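Local structure of VirK protein (Legionella pneumophila, 5XTA) at residues A[2-7]-A[11-16]; A[22-27]-A[108-113]; A[47-50]-A[54-57]; A[60-65]-A[95-100]. The protein is of unknown function but belongs to the bacterial VirK family and is probably exported through the type II secretion pathway of this pathogen. The protein carries 3 engineered substitutions. All blocks are in the same frame, centred on the assembly; numbering follows the deposited sequence.

Interaction 1 (A[2-7]-A[11-16]); sequences VELNTF and VDAIAE. Engineered in segment 2-7: Asn5 (natural residue Lys).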
loop_
_atom_site.group_PDB
_atom_site.type_symbol
_atom_site.label_atom_id
_atom_site.label_comp_id
_atom_site.label_asym_id
_atom_site.label_seq_id
_atom_site.Cartn_x
_atom_site.Cartn_y
_atom_site.Cartn_z
ATOM N N VAL A 2 17.021 -4.998 9.245
ATOM C CA VAL A 2 18.458 -4.812 9.001
ATOM C C VAL A 2 18.757 -5.148 7.563
ATOM O O VAL A 2 17.934 -5.746 6.893
ATOM C CB VAL A 2 19.323 -5.728 9.886
ATOM C CG1 VAL A 2 18.995 -5.484 11.351
ATOM C CG2 VAL A 2 19.113 -7.199 9.560
ATOM N N GLU A 3 19.940 -4.786 7.105
ATOM C CA GLU A 3 20.388 -5.173 5.786
ATOM C C GLU A 3 20.468 -6.711 5.673
ATOM O O GLU A 3 20.974 -7.377 6.580
ATOM C CB GLU A 3 21.737 -4.506 5.432
ATOM C CG GLU A 3 22.223 -4.878 4.021
ATOM C CD GLU A 3 23.245 -3.934 3.428
ATOM O OE1 GLU A 3 23.774 -3.074 4.176
ATOM O OE2 GLU A 3 23.510 -4.065 2.202
ATOM N N LEU A 4 19.938 -7.248 4.569
ATOM C CA LEU A 4 19.984 -8.683 4.280
ATOM C C LEU A 4 21.088 -8.826 3.262
ATOM O O LEU A 4 20.929 -8.490 2.081
ATOM C CB LEU A 4 18.651 -9.212 3.767
ATOM C CG LEU A 4 17.483 -8.854 4.689
ATOM C CD1 LEU A 4 16.118 -9.105 4.023
ATOM C CD2 LEU A 4 17.598 -9.627 5.998
ATOM N N ASN A 5 22.247 -9.247 3.752
ATOM C CA ASN A 5 23.452 -9.266 2.932
ATOM C C ASN A 5 23.530 -10.327 1.841
ATOM O O ASN A 5 24.022 -10.055 0.774
ATOM C CB ASN A 5 24.689 -9.333 3.848
ATOM C CG ASN A 5 24.750 -8.149 4.814
ATOM O OD1 ASN A 5 24.858 -7.001 4.384
ATOM N ND2 ASN A 5 24.633 -8.421 6.118
ATOM N N THR A 6 23.120 -11.544 2.117
ATOM C CA THR A 6 23.339 -12.638 1.188
ATOM C C THR A 6 21.993 -13.021 0.585
ATOM O O THR A 6 20.968 -12.717 1.160
ATOM C CB THR A 6 23.953 -13.873 1.881
ATOM O OG1 THR A 6 22.990 -14.465 2.767
ATOM C CG2 THR A 6 25.272 -13.515 2.664
ATOM N N PHE A 7 22.030 -13.681 -0.564
ATOM C CA PHE A 7 20.823 -14.193 -1.178
ATOM C C PHE A 7 20.049 -15.099 -0.230
ATOM O O PHE A 7 18.840 -14.962 -0.137
ATOM C CB PHE A 7 21.137 -14.886 -2.480
ATOM C CG PHE A 7 19.927 -15.451 -3.157
ATOM C CD1 PHE A 7 19.170 -14.674 -4.040
ATOM C CD2 PHE A 7 19.536 -16.764 -2.920
ATOM C CE1 PHE A 7 18.062 -15.220 -4.693
ATOM C CE2 PHE A 7 18.419 -17.311 -3.549
ATOM C CZ PHE A 7 17.679 -16.534 -4.430
ATOM N N VAL A 11 16.045 -14.772 1.132
ATOM C CA VAL A 11 15.137 -15.911 1.053
ATOM C C VAL A 11 14.624 -16.272 2.445
ATOM O O VAL A 11 13.421 -16.430 2.627
ATOM C CB VAL A 11 15.838 -17.085 0.356
ATOM C CG1 VAL A 11 15.106 -18.409 0.561
ATOM C CG2 VAL A 11 16.004 -16.761 -1.125
ATOM N N ASP A 12 15.525 -16.335 3.428
ATOM C CA ASP A 12 15.130 -16.615 4.806
ATOM C C ASP A 12 14.169 -15.552 5.374
ATOM O O ASP A 12 13.213 -15.892 6.092
ATOM C CB ASP A 12 16.351 -16.790 5.729
ATOM C CG ASP A 12 17.123 -18.107 5.465
ATOM O OD1 ASP A 12 16.639 -18.979 4.709
ATOM O OD2 ASP A 12 18.239 -18.264 6.000
ATOM N N ALA A 13 14.429 -14.282 5.071
ATOM C CA ALA A 13 13.581 -13.201 5.564
ATOM C C ALA A 13 12.164 -13.289 4.961
ATOM O O ALA A 13 11.166 -13.063 5.643
ATOM C CB ALA A 13 14.218 -11.851 5.278
ATOM N N ILE A 14 12.098 -13.652 3.690
ATOM C CA ILE A 14 10.812 -13.802 3.023
ATOM C C ILE A 14 10.021 -14.956 3.666
ATOM O O ILE A 14 8.836 -14.807 4.037
ATOM C CB ILE A 14 10.987 -13.991 1.513
ATOM C CG1 ILE A 14 11.580 -12.731 0.905
ATOM C CG2 ILE A 14 9.636 -14.330 0.844
ATOM C CD1 ILE A 14 12.169 -12.938 -0.461
ATOM N N ALA A 15 10.697 -16.074 3.868
ATOM C CA ALA A 15 10.077 -17.263 4.413
ATOM C C ALA A 15 9.584 -17.037 5.843
ATOM O O ALA A 15 8.621 -17.660 6.260
ATOM C CB ALA A 15 11.040 -18.452 4.336
ATOM N N GLU A 16 10.214 -16.094 6.547
ATOM C CA GLU A 16 9.861 -15.739 7.911
ATOM C C GLU A 16 8.866 -14.602 7.989
ATOM O O GLU A 16 8.668 -14.038 9.064
ATOM C CB GLU A 16 11.105 -15.318 8.687
ATOM C CG GLU A 16 12.000 -16.450 9.148
ATOM C CD GLU A 16 13.433 -15.984 9.434
ATOM O OE1 GLU A 16 13.644 -14.794 9.783
ATOM O OE2 GLU A 16 14.362 -16.807 9.283
#
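Phe7 and Val11 are joined by the i to i+4 backbone bond of the first turn of helix 7-15, in which Val11 N lies 3.1 Å from Phe7 O, with an N-H...O angle of 177° and the donor in the carbonyl plane. This is a helix N-terminus with an N-cap: Thr6 holds that position, and its OG1 accepts from the backbone N of Asn9.

The side chains follow the same turn. With CG of Phe7 anti to the backbone N (chi1 179°), the ring lies forward along the helix, toward Val11, which places its CG2 over one ring face, 3.5 Å from Phe7 CE2. This face-on CH contact is buried, and both residues also pack on the 46-57 hairpin, Val11 against Val49 and Phe7 against Val55. One turn further on, Ile14 reaches the same hairpin and touches Ser41 of the second subunit.

Ahead of the cap, the chain pairs with strand 116-119 through a backbone bond between Leu4 and Val118, so the N-terminal arm is held against that edge. Leu4 points toward the helix and, in one of its two conformers, so with less certainty, sets CD1 3.6 Å from Ala13 CB.

Interaction 2 (A[22-27]-A[108-113]); sequences FVINLK and MNCKLG
Next to Cys110, which meets Ile24 across the contact, Lys111 NZ is gripped by two groups, a salt bridge to Asp87 OD1 and a hydrogen bond to Glu85 O. This double hold ties the end of strand 102-111 to the beginning of strand 87-96 and the turn ahead of it. Between segments 22-27 and 108-113 themselves there is no hydrogen bond, and the contact is wholly apolar.

Two pairs carry it. Cys110 SG lies 4.3 Å from Ile24 CG2. The same SG is tied to Cys29 in a disulfide, which fixes the sulfur's place. The first torsion of Cys110 is nearly eclipsed (chi1 -15°), suggesting that the disulfide is accommodated with some strain. Leu26 and Met108, a selenomethionine, approach obliquely. Met108 has its CG between the backbone N and the carbonyl carbon (chi1 48°), and further bends in the chain bring SE within 4.0 Å of Leu26 CG. Leu26 CD1 is equally near to SE, so the heavy atom nestles against the leucine's branch point and one methyl.

The contact packs one antiparallel sheet on another: Ile24 lies on strand 21-25, the middle strand of the three-stranded sheet, Leu26 in the 3-10 turn just after it, and strand 102-111 belongs to the six-stranded sheet. Ile90 of strand 87-96 touches Ile24, Met108 and Cys110, Phe116 of strand 116-119 packs on Ile24 and Cys110, and Leu35 joins Leu26 and Met108 from a loop.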
loop_
_atom_site.group_PDB
_atom_site.type_symbol
_atom_site.label_atom_id
_atom_site.label_comp_id
_atom_site.label_asym_id
_atom_site.label_seq_id
_atom_site.Cartn_x
_atom_site.Cartn_y
_atom_site.Cartn_z
ATOM N N PHE A 22 13.741 -2.603 -1.025
ATOM C CA PHE A 22 14.819 -2.475 -2.001
ATOM C C PHE A 22 15.310 -1.029 -2.039
ATOM O O PHE A 22 14.499 -0.105 -2.209
ATOM C CB PHE A 22 14.366 -2.886 -3.399
ATOM C CG PHE A 22 13.869 -4.279 -3.465
ATOM C CD1 PHE A 22 14.748 -5.340 -3.386
ATOM C CD2 PHE A 22 12.510 -4.551 -3.529
ATOM C CE1 PHE A 22 14.297 -6.654 -3.419
ATOM C CE2 PHE A 22 12.060 -5.862 -3.529
ATOM C CZ PHE A 22 12.959 -6.911 -3.498
ATOM N N VAL A 23 16.628 -0.874 -1.844
ATOM C CA VAL A 23 17.325 0.399 -1.994
ATOM C C VAL A 23 18.336 0.302 -3.144
ATOM O O VAL A 23 19.266 -0.515 -3.130
ATOM C CB VAL A 23 17.969 0.863 -0.690
ATOM C CG1 VAL A 23 18.554 2.253 -0.849
ATOM C CG2 VAL A 23 16.933 0.906 0.424
ATOM N N ILE A 24 18.120 1.119 -4.157
ATOM C CA ILE A 24 18.909 1.077 -5.353
ATOM C C ILE A 24 19.648 2.356 -5.549
ATOM O O ILE A 24 19.043 3.442 -5.579
ATOM C CB ILE A 24 18.024 0.791 -6.551
ATOM C CG1 ILE A 24 17.214 -0.438 -6.148
ATOM C CG2 ILE A 24 18.871 0.601 -7.822
ATOM C CD1 ILE A 24 16.616 -1.243 -7.235
ATOM N N ASN A 25 20.959 2.212 -5.720
ATOM C CA ASN A 25 21.853 3.349 -6.005
ATOM C C ASN A 25 22.219 3.339 -7.487
ATOM O O ASN A 25 23.087 2.560 -7.942
ATOM C CB ASN A 25 23.057 3.267 -5.080
ATOM C CG ASN A 25 23.954 4.489 -5.144
ATOM O OD1 ASN A 25 23.807 5.384 -5.973
ATOM N ND2 ASN A 25 24.893 4.524 -4.229
ATOM N N LEU A 26 21.499 4.168 -8.244
ATOM C CA LEU A 26 21.539 4.160 -9.710
ATOM C C LEU A 26 22.916 4.372 -10.342
ATOM O O LEU A 26 23.207 3.812 -11.395
ATOM C CB LEU A 26 20.593 5.210 -10.267
ATOM C CG LEU A 26 19.152 4.796 -10.578
ATOM C CD1 LEU A 26 18.535 3.874 -9.556
ATOM C CD2 LEU A 26 18.300 6.043 -10.739
ATOM N N LYS A 27 23.762 5.157 -9.687
ATOM C CA LYS A 27 25.091 5.409 -10.200
ATOM C C LYS A 27 26.000 4.160 -10.100
ATOM O O LYS A 27 27.026 4.075 -10.750
ATOM C CB LYS A 27 25.696 6.632 -9.513
ATOM C CG LYS A 27 26.237 6.432 -8.110
ATOM C CD LYS A 27 26.745 7.766 -7.566
ATOM C CE LYS A 27 26.506 7.966 -6.072
ATOM N NZ LYS A 27 27.589 7.417 -5.202
HETATM N N MSE A 108 18.012 -1.513 -15.737
HETATM C CA MSE A 108 19.315 -1.384 -15.117
HETATM C C MSE A 108 19.710 -2.675 -14.520
HETATM O O MSE A 108 18.871 -3.508 -14.208
HETATM C CB MSE A 108 19.521 -0.286 -14.113
HETATM C CG MSE A 108 18.467 -0.173 -13.047
HETATM SE SE MSE A 108 18.159 1.760 -12.942
HETATM C CE MSE A 108 17.125 1.980 -14.630
ATOM N N ASN A 109 21.013 -2.851 -14.402
ATOM C CA ASN A 109 21.587 -4.057 -13.816
ATOM C C ASN A 109 22.550 -3.679 -12.729
ATOM O O ASN A 109 23.280 -2.715 -12.875
ATOM C CB ASN A 109 22.256 -4.892 -14.897
ATOM C CG ASN A 109 21.269 -5.287 -15.993
ATOM O OD1 ASN A 109 20.628 -6.315 -15.905
ATOM N ND2 ASN A 109 21.122 -4.445 -16.998
ATOM N N CYS A 110 22.488 -4.403 -11.625
ATOM C CA CYS A 110 23.252 -4.140 -10.416
ATOM C C CYS A 110 23.718 -5.401 -9.762
ATOM O O CYS A 110 23.314 -6.463 -10.131
ATOM C CB CYS A 110 22.478 -3.367 -9.346
ATOM S SG CYS A 110 20.974 -2.559 -9.796
ATOM N N LYS A 111 24.585 -5.241 -8.789
ATOM C CA LYS A 111 25.005 -6.332 -7.958
ATOM C C LYS A 111 24.455 -6.139 -6.531
ATOM O O LYS A 111 24.457 -5.030 -5.991
ATOM C CB LYS A 111 26.545 -6.402 -7.987
ATOM C CG LYS A 111 27.133 -7.664 -7.357
ATOM C CD LYS A 111 27.803 -8.636 -8.346
ATOM C CE LYS A 111 27.752 -10.096 -7.862
ATOM N NZ LYS A 111 26.967 -10.984 -8.773
ATOM N N LEU A 112 24.013 -7.236 -5.927
ATOM C CA LEU A 112 23.556 -7.251 -4.565
ATOM C C LEU A 112 24.688 -6.796 -3.637
ATOM O O LEU A 112 25.822 -7.273 -3.757
ATOM C CB LEU A 112 23.146 -8.668 -4.170
ATOM C CG LEU A 112 22.743 -8.894 -2.720
ATOM C CD1 LEU A 112 21.562 -8.014 -2.281
ATOM C CD2 LEU A 112 22.422 -10.349 -2.478
ATOM N N GLY A 113 24.392 -5.875 -2.724
ATOM C CA GLY A 113 25.390 -5.395 -1.798
ATOM C C GLY A 113 26.143 -4.190 -2.320
ATOM O O GLY A 113 26.728 -3.462 -1.540
#

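Interaction 3 (A[47-50]-A[54-57]); sequences VMVI and RVTA. Engineered in segment 47-50: Ile50 (natural residue Val).
Met48 and Thr56 exchange both their backbone bonds: Met48 N donates to Thr56 O at 2.9 Å, and Thr56 N returns a bond to Met48 O, also at 2.9 Å. Each oxygen takes a CA-H contact besides, Val47 CA to Thr56 O and Val55 CA to Met48 O, the latter at 3.3 Å. Ile50 N donates to Arg54 O at 2.7 Å. The return bond, Arg54 N to Ile50 O, is longer at 3.2 Å and more bent, with an N-H...O angle of 142°.

These pairs build the beta hairpin of strands 46-50 and 54-63, with Val49 and Val55 as the non-hydrogen-bonded pair between them. Both outer edges are also engaged. Val55 and Ala57 bond to Leu82 and Phe80 of strand 74-83, while residues 47-50 form an antiparallel ladder with a strand of the second subunit, so that the sheet continues across the interface.

On the face carrying Met48, Ile50 and Thr56, Arg54 runs alongside Ile50, an engineered residue. A bend at chi3 (-41°) folds the guanidinium back so that Ile50 CG1 lies over one of its faces, toward the rim, and Arg54 NH2 comes 3.5 Å from Ile50 CG2. On the other face, Val47 CG2 packs 3.8 Å from Val55 CG1.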
loop_
_atom_site.group_PDB
_atom_site.type_symbol
_atom_site.label_atom_id
_atom_site.label_comp_id
_atom_site.label_asym_id
_atom_site.label_seq_id
_atom_site.Cartn_x
_atom_site.Cartn_y
_atom_site.Cartn_z
ATOM N N VAL A 47 6.235 -10.348 -2.631
ATOM C CA VAL A 47 7.556 -10.751 -3.115
ATOM C C VAL A 47 7.520 -12.281 -3.208
ATOM O O VAL A 47 6.727 -12.962 -2.494
ATOM C CB VAL A 47 8.684 -10.202 -2.188
ATOM C CG1 VAL A 47 8.523 -10.731 -0.786
ATOM C CG2 VAL A 47 10.080 -10.518 -2.704
HETATM N N MSE A 48 8.362 -12.813 -4.082
HETATM C CA MSE A 48 8.353 -14.254 -4.353
HETATM C C MSE A 48 9.747 -14.761 -4.434
HETATM O O MSE A 48 10.623 -14.040 -4.887
HETATM C CB MSE A 48 7.777 -14.643 -5.693
HETATM C CG MSE A 48 6.495 -13.942 -6.039
HETATM SE SE MSE A 48 5.696 -14.725 -7.689
HETATM C CE MSE A 48 6.011 -16.668 -7.484
ATOM N N VAL A 49 9.931 -16.016 -4.017
ATOM C CA VAL A 49 11.160 -16.757 -4.249
ATOM C C VAL A 49 10.803 -17.875 -5.210
ATOM O O VAL A 49 9.907 -18.643 -4.920
ATOM C CB VAL A 49 11.698 -17.360 -2.962
ATOM C CG1 VAL A 49 13.036 -18.041 -3.222
ATOM C CG2 VAL A 49 11.842 -16.275 -1.892
ATOM N N ILE A 50 11.454 -17.890 -6.368
ATOM C CA ILE A 50 11.207 -18.872 -7.414
ATOM C C ILE A 50 12.308 -19.916 -7.346
ATOM O O ILE A 50 13.493 -19.581 -7.493
ATOM C CB ILE A 50 11.253 -18.287 -8.832
ATOM C CG1 ILE A 50 10.482 -16.982 -8.943
ATOM C CG2 ILE A 50 10.725 -19.311 -9.841
ATOM C CD1 ILE A 50 9.010 -17.142 -8.699
ATOM N N ARG A 54 15.842 -17.481 -7.484
ATOM C CA ARG A 54 15.471 -16.126 -7.885
ATOM C C ARG A 54 14.501 -15.541 -6.882
ATOM O O ARG A 54 13.618 -16.255 -6.394
ATOM C CB ARG A 54 14.781 -16.143 -9.266
ATOM C CG ARG A 54 15.678 -15.840 -10.431
ATOM C CD ARG A 54 14.912 -15.671 -11.744
ATOM N NE ARG A 54 13.808 -16.620 -11.976
ATOM C CZ ARG A 54 12.566 -16.318 -12.393
ATOM N NH1 ARG A 54 12.169 -15.065 -12.615
ATOM N NH2 ARG A 54 11.690 -17.302 -12.596
ATOM N N VAL A 55 14.659 -14.241 -6.606
ATOM C CA VAL A 55 13.685 -13.446 -5.869
ATOM C C VAL A 55 13.120 -12.410 -6.808
ATOM O O VAL A 55 13.884 -11.690 -7.500
ATOM C CB VAL A 55 14.345 -12.706 -4.701
ATOM C CG1 VAL A 55 13.390 -11.713 -4.040
ATOM C CG2 VAL A 55 14.859 -13.692 -3.677
ATOM N N THR A 56 11.785 -12.288 -6.823
ATOM C CA THR A 56 11.153 -11.319 -7.696
ATOM C C THR A 56 10.087 -10.536 -6.995
ATOM O O THR A 56 9.481 -10.991 -6.037
ATOM C CB THR A 56 10.521 -11.971 -8.943
ATOM O OG1 THR A 56 9.415 -12.788 -8.544
ATOM C CG2 THR A 56 11.508 -12.831 -9.652
ATOM N N ALA A 57 9.895 -9.324 -7.466
ATOM C CA ALA A 57 8.855 -8.440 -6.932
ATOM C C ALA A 57 8.609 -7.377 -7.932
ATOM O O ALA A 57 9.372 -7.234 -8.858
ATOM C CB ALA A 57 9.282 -7.810 -5.619
#

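Interaction 4 (A[60-65]-A[95-100]); sequences RHFTLD and LNASSY. With SO4 (sulfate ion), chain F.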
loop_
_atom_site.group_PDB
_atom_site.type_symbol
_atom_site.label_atom_id
_atom_site.label_comp_id
_atom_site.label_asym_id
_atom_site.label_seq_id
_atom_site.Cartn_x
_atom_site.Cartn_y
_atom_site.Cartn_z
ATOM N N ARG A 60 3.993 -0.922 -9.199
ATOM C CA ARG A 60 3.338 -0.075 -10.187
ATOM C C ARG A 60 3.231 1.300 -9.554
ATOM O O ARG A 60 2.443 1.515 -8.612
ATOM C CB ARG A 60 1.952 -0.599 -10.520
ATOM C CG ARG A 60 1.241 0.273 -11.559
ATOM C CD ARG A 60 -0.163 -0.179 -11.831
ATOM N NE ARG A 60 -1.028 0.076 -10.686
ATOM C CZ ARG A 60 -2.354 0.196 -10.736
ATOM N NH1 ARG A 60 -3.031 0.177 -11.877
ATOM N NH2 ARG A 60 -3.015 0.407 -9.625
ATOM N N HIS A 61 4.052 2.215 -10.044
ATOM C CA HIS A 61 4.117 3.524 -9.486
ATOM C C HIS A 61 3.469 4.616 -10.341
ATOM O O HIS A 61 3.986 4.937 -11.426
ATOM C CB HIS A 61 5.564 3.834 -9.270
ATOM C CG HIS A 61 5.780 5.139 -8.626
ATOM N ND1 HIS A 61 5.503 5.355 -7.298
ATOM C CD2 HIS A 61 6.246 6.305 -9.115
ATOM C CE1 HIS A 61 5.796 6.605 -6.989
ATOM N NE2 HIS A 61 6.233 7.208 -8.080
ATOM N N PHE A 62 2.436 5.269 -9.805
ATOM C CA PHE A 62 1.768 6.343 -10.535
ATOM C C PHE A 62 2.601 7.629 -10.492
ATOM O O PHE A 62 3.180 7.960 -9.451
ATOM C CB PHE A 62 0.411 6.636 -9.963
ATOM C CG PHE A 62 -0.347 7.671 -10.714
ATOM C CD1 PHE A 62 -1.147 7.304 -11.798
ATOM C CD2 PHE A 62 -0.305 9.005 -10.320
ATOM C CE1 PHE A 62 -1.893 8.240 -12.472
ATOM C CE2 PHE A 62 -1.037 9.950 -10.987
ATOM C CZ PHE A 62 -1.831 9.571 -12.071
ATOM N N THR A 63 2.663 8.330 -11.615
ATOM C CA THR A 63 3.476 9.560 -11.720
ATOM C C THR A 63 2.897 10.508 -12.771
ATOM O O THR A 63 2.161 10.112 -13.662
ATOM C CB THR A 63 4.982 9.237 -11.982
ATOM O OG1 THR A 63 5.814 10.397 -11.808
ATOM C CG2 THR A 63 5.228 8.634 -13.352
ATOM N N LEU A 64 3.192 11.794 -12.587
ATOM C CA LEU A 64 3.083 12.788 -13.635
ATOM C C LEU A 64 4.466 13.270 -14.072
ATOM O O LEU A 64 4.544 14.159 -14.891
ATOM C CB LEU A 64 2.270 13.997 -13.143
ATOM C CG LEU A 64 0.883 13.753 -12.590
ATOM C CD1 LEU A 64 0.207 15.075 -12.235
ATOM C CD2 LEU A 64 0.046 13.012 -13.591
ATOM N N ASP A 65 5.543 12.693 -13.542
ATOM C CA ASP A 65 6.904 13.224 -13.745
ATOM C C ASP A 65 7.711 12.508 -14.770
ATOM O O ASP A 65 8.887 12.856 -14.963
ATOM C CB ASP A 65 7.740 13.081 -12.478
ATOM C CG ASP A 65 7.454 14.124 -11.479
ATOM O OD1 ASP A 65 7.148 15.280 -11.846
ATOM O OD2 ASP A 65 7.566 13.783 -10.287
ATOM N N LEU A 95 3.784 3.089 -18.804
ATOM C CA LEU A 95 2.435 2.872 -19.319
ATOM C C LEU A 95 1.548 4.103 -19.145
ATOM O O LEU A 95 1.581 4.747 -18.114
ATOM C CB LEU A 95 1.805 1.705 -18.570
ATOM C CG LEU A 95 2.609 0.403 -18.582
ATOM C CD1 LEU A 95 2.161 -0.450 -17.420
ATOM C CD2 LEU A 95 2.456 -0.345 -19.895
ATOM N N ASN A 96 0.766 4.433 -20.172
ATOM C CA ASN A 96 -0.261 5.467 -20.060
ATOM C C ASN A 96 -1.280 4.972 -19.036
ATOM O O ASN A 96 -1.787 3.855 -19.147
ATOM C CB ASN A 96 -0.888 5.719 -21.421
ATOM C CG ASN A 96 -1.926 6.803 -21.382
ATOM O OD1 ASN A 96 -2.955 6.660 -20.736
ATOM N ND2 ASN A 96 -1.648 7.902 -22.027
ATOM N N ALA A 97 -1.564 5.782 -18.024
ATOM C CA ALA A 97 -2.402 5.318 -16.908
ATOM C C ALA A 97 -3.841 5.122 -17.352
ATOM O O ALA A 97 -4.533 4.260 -16.839
ATOM C CB ALA A 97 -2.338 6.306 -15.763
ATOM N N SER A 98 -4.278 5.936 -18.304
ATOM C CA SER A 98 -5.643 5.862 -18.805
ATOM C C SER A 98 -5.838 4.659 -19.730
ATOM O O SER A 98 -6.765 3.867 -19.547
ATOM C CB SER A 98 -6.003 7.164 -19.535
ATOM O OG SER A 98 -7.391 7.201 -19.771
ATOM N N SER A 99 -4.947 4.524 -20.704
ATOM C CA SER A 99 -5.097 3.519 -21.759
ATOM C C SER A 99 -4.300 2.244 -21.553
ATOM O O SER A 99 -4.633 1.203 -22.122
ATOM C CB SER A 99 -4.702 4.141 -23.102
ATOM O OG SER A 99 -3.301 4.332 -23.204
ATOM N N TYR A 100 -3.243 2.306 -20.752
ATOM C CA TYR A 100 -2.283 1.192 -20.624
ATOM C C TYR A 100 -1.373 0.943 -21.837
ATOM O O TYR A 100 -0.659 -0.055 -21.865
ATOM C CB TYR A 100 -2.925 -0.111 -20.159
ATOM C CG TYR A 100 -3.168 -0.095 -18.674
ATOM C CD1 TYR A 100 -2.106 -0.185 -17.769
ATOM C CD2 TYR A 100 -4.462 0.043 -18.178
ATOM C CE1 TYR A 100 -2.339 -0.177 -16.400
ATOM C CE2 TYR A 100 -4.700 0.057 -16.822
ATOM C CZ TYR A 100 -3.634 -0.043 -15.941
ATOM O OH TYR A 100 -3.922 0.026 -14.605
HETATM S S SO4 F . -6.250 1.700 -10.390
HETATM O O1 SO4 F . -5.444 1.572 -9.156
HETATM O O2 SO4 F . -7.677 1.855 -10.032
HETATM O O3 SO4 F . -6.080 0.485 -11.218
HETATM O O4 SO4 F . -5.800 2.885 -11.154
#
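Arg60 and Tyr100 meet at the edge of the guanidinium, beside a sulfate, where strands 54-63 and 87-96 of the six-stranded antiparallel sheet flank strand 74-83.

The charged and polar contacts come first. The guanidinium and the phenol ring lie almost in one plane, 6° apart, although the side chains cross at about a right angle, and Arg60 NH1 stands 2.9 Å from Tyr100 OH. Arg60 NH1 also donates to sulfate O3 at 3.1 Å, and Arg60 NH2 to sulfate O1 at 2.7 Å. Arg60 leaves its backbone fully extended before bending at chi3 (70°), which carries its head to the anion. The other three subunits each bring an Arg60 to this sulfate, probably supplied by the crystallisation liquor, so the site lies where the tetramer converges. Phe75 of the same chain is a cation-pi partner of Arg60.

The apolar contact is small: Phe62 offers its ring edge to Ala97, CE1 to CB 3.8 Å. Pro73 touches both residues, and Tyr77 of the third subunit meets the same ring steeply inclined.

Turn bonds shape the chain where each strand ends. In an ST turn, Thr63 OG1 accepts from Asp65 N at 2.9 Å. Asn96 forms an Asx motif after strand 87-96: its OD1 receives Ser99 N at 2.9 Å, with the donor 36° out of the amide plane.

From the N terminus, interaction 1 closes first, a short loop between helix 7-15 and the arm that leads into it. Interaction 2 then opens at strand 21-25 and closes only at strand 102-111, joining the two sheets. Nested inside this long loop, one after the other, are interaction 3, the tight 46-57 hairpin, and interaction 4, which spans 60-65 to 95-100 at the other end of strand 54-63. Helix 7-15 packs on the hairpin, Ile14 CD1 lying 3.6 Å from Val49 CG2, while Leu112 reaches the arm before the helix. Interactions 1 and 4, with centres about 31 Å apart, lie on opposite sides of the chain's centre, yet both touch the second subunit.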